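Local atomic coordinates of putative flagella-related protein H (Methanocaldococcus jannaschii DSM 2661, PDB entry 4WIA), a protein that probably binds and hydrolyses ATP as an accessory component of the archaellum, the archaeal flagellum. Residues Y56-V61 with G88-I93. Sequence-based numbering, arbitrary orientation.
Sequences YSVTYV and GALLYI
Val58 and Tyr60 pair through both their N and O atoms with the parallel strand beside them; the axes of strands 58-61 and 90-93 approach to 4.7 Å, their directions 13° apart. The ladder starts where Val58 N donates to Ala89 O and continues as Leu91 N reaches Val58 O, Tyr60 N reaches Leu91 O and Ile93 N reaches Tyr60 O at 2.8 Å, all four bonds close to straight. Thr59 and Val61 turn their own backbone polar groups to strand 123-127, so 58-62 is an inner strand, whereas 90-94 is an edge strand, within this chain, of the mixed sheet of a KaiC-like P-loop NTPase; the chain between them returns through helices 67-76 and 82-87. On one face, Leu90 CD1 reaches Val58 CB at 4.1 Å, and the side chains of Tyr60 and Tyr92 run together away from the sheet. In both, CG lies anti to the backbone N (chi1 -175° in Tyr92). Tyr60 CD1 comes to 3.8 Å from Tyr92 CE1, the ring planes inclined at 31°. Tyr60 OH is hydrogen-bonded to Asp127 OD2 near the probable nucleotide site, while Tyr92 stacks on Phe70 and its OH is hydrogen-bonded to Leu65 O; an alanine in place of Tyr92 would probably leave that carbonyl without its hydroxyl partner and the Tyr60 ring less firmly flanked. On the opposite face, Thr59 OG1, hydrogen-bonded to Phe118 O, lies 3.7 Å from Leu91 CD2, and Val61 CG2 packs against Ile93 CB.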
loop_
_atom_site.group_PDB
_atom_site.type_symbol
_atom_site.label_atom_id
_atom_site.label_comp_id
_atom_site.label_asym_id
_atom_site.label_seq_id
_atom_site.Cartn_x
_atom_site.Cartn_y
_atom_site.Cartn_z
ATOM N N TYR A 56 8.805 3.291 -1.322
ATOM C CA TYR A 56 10.125 3.910 -1.473
ATOM C C TYR A 56 11.281 2.902 -1.162
ATOM O O TYR A 56 11.068 1.853 -0.575
ATOM C CB TYR A 56 10.250 5.134 -0.589
ATOM C CG TYR A 56 9.171 6.168 -0.843
ATOM C CD1 TYR A 56 9.330 7.120 -1.832
ATOM C CD2 TYR A 56 7.981 6.169 -0.113
ATOM C CE1 TYR A 56 8.365 8.060 -2.095
ATOM C CE2 TYR A 56 6.994 7.100 -0.363
ATOM C CZ TYR A 56 7.186 8.035 -1.347
ATOM O OH TYR A 56 6.287 8.972 -1.598
ATOM N N SER A 57 12.481 3.209 -1.653
ATOM C CA SER A 57 13.637 2.408 -1.373
ATOM C C SER A 57 14.475 3.146 -0.340
ATOM O O SER A 57 14.423 4.346 -0.281
ATOM C CB SER A 57 14.448 2.182 -2.626
ATOM O OG SER A 57 14.793 3.418 -3.261
ATOM N N VAL A 58 15.195 2.403 0.499
ATOM C CA VAL A 58 15.958 2.973 1.552
ATOM C C VAL A 58 17.360 2.344 1.587
ATOM O O VAL A 58 17.496 1.127 1.449
ATOM C CB VAL A 58 15.262 2.723 2.900
ATOM C CG1 VAL A 58 16.107 3.248 4.041
ATOM C CG2 VAL A 58 13.906 3.397 2.933
ATOM N N THR A 59 18.369 3.171 1.834
ATOM C CA THR A 59 19.647 2.724 2.273
ATOM C C THR A 59 19.812 3.069 3.741
ATOM O O THR A 59 19.603 4.232 4.142
ATOM C CB THR A 59 20.783 3.425 1.509
ATOM O OG1 THR A 59 20.743 3.005 0.147
ATOM C CG2 THR A 59 22.185 3.045 2.082
ATOM N N TYR A 60 20.219 2.087 4.546
ATOM C CA TYR A 60 20.445 2.338 5.958
ATOM C C TYR A 60 21.890 2.001 6.289
ATOM O O TYR A 60 22.255 0.845 6.240
ATOM C CB TYR A 60 19.454 1.514 6.782
ATOM C CG TYR A 60 19.290 1.934 8.242
ATOM C CD1 TYR A 60 20.348 1.923 9.112
ATOM C CD2 TYR A 60 18.059 2.320 8.733
ATOM C CE1 TYR A 60 20.232 2.306 10.427
ATOM C CE2 TYR A 60 17.904 2.688 10.069
ATOM C CZ TYR A 60 18.966 2.681 10.911
ATOM O OH TYR A 60 18.869 3.041 12.247
ATOM N N VAL A 61 22.682 3.006 6.678
ATOM C CA VAL A 61 24.055 2.835 7.023
ATOM C C VAL A 61 24.142 2.949 8.538
ATOM O O VAL A 61 23.858 4.001 9.084
ATOM C CB VAL A 61 24.930 3.931 6.388
ATOM C CG1 VAL A 61 26.428 3.742 6.723
ATOM C CG2 VAL A 61 24.735 3.980 4.889
ATOM N N GLY A 88 16.360 -6.103 -2.471
ATOM C CA GLY A 88 17.144 -4.901 -2.599
ATOM C C GLY A 88 16.401 -3.589 -2.373
ATOM O O GLY A 88 17.026 -2.528 -2.372
ATOM N N ALA A 89 15.092 -3.629 -2.113
ATOM C CA ALA A 89 14.377 -2.471 -1.679
ATOM C C ALA A 89 14.999 -1.772 -0.493
ATOM O O ALA A 89 15.089 -0.503 -0.481
ATOM C CB ALA A 89 12.967 -2.826 -1.358
ATOM N N LEU A 90 15.468 -2.550 0.462
ATOM C CA LEU A 90 16.288 -2.027 1.571
ATOM C C LEU A 90 17.741 -2.491 1.394
ATOM O O LEU A 90 18.008 -3.681 1.283
ATOM C CB LEU A 90 15.754 -2.541 2.912
ATOM C CG LEU A 90 16.600 -2.282 4.169
ATOM C CD1 LEU A 90 16.866 -0.799 4.317
ATOM C CD2 LEU A 90 15.990 -2.829 5.458
ATOM N N LEU A 91 18.696 -1.533 1.354
ATOM C CA LEU A 91 20.089 -1.825 1.290
ATOM C C LEU A 91 20.645 -1.426 2.625
ATOM O O LEU A 91 20.627 -0.247 3.022
ATOM C CB LEU A 91 20.747 -0.973 0.186
ATOM C CG LEU A 91 22.246 -0.929 0.073
ATOM C CD1 LEU A 91 22.797 -2.329 -0.257
ATOM C CD2 LEU A 91 22.677 0.100 -0.960
ATOM N N TYR A 92 21.130 -2.426 3.349
ATOM C CA TYR A 92 21.617 -2.247 4.699
ATOM C C TYR A 92 23.150 -2.336 4.715
ATOM O O TYR A 92 23.707 -3.297 4.258
ATOM C CB TYR A 92 21.017 -3.320 5.640
ATOM C CG TYR A 92 21.408 -3.072 7.062
ATOM C CD1 TYR A 92 20.808 -2.073 7.779
ATOM C CD2 TYR A 92 22.472 -3.739 7.647
ATOM C CE1 TYR A 92 21.197 -1.791 9.080
ATOM C CE2 TYR A 92 22.880 -3.471 8.962
ATOM C CZ TYR A 92 22.214 -2.485 9.667
ATOM O OH TYR A 92 22.598 -2.196 10.958
ATOM N N ILE A 93 23.814 -1.323 5.281
ATOM C CA ILE A 93 25.263 -1.206 5.227
ATOM C C ILE A 93 25.857 -1.135 6.629
ATOM O O ILE A 93 25.877 -0.056 7.262
ATOM C CB ILE A 93 25.647 0.072 4.508
ATOM C CG1 ILE A 93 24.974 0.118 3.125
ATOM C CG2 ILE A 93 27.198 0.171 4.388
ATOM C CD1 ILE A 93 25.481 -0.927 2.149
#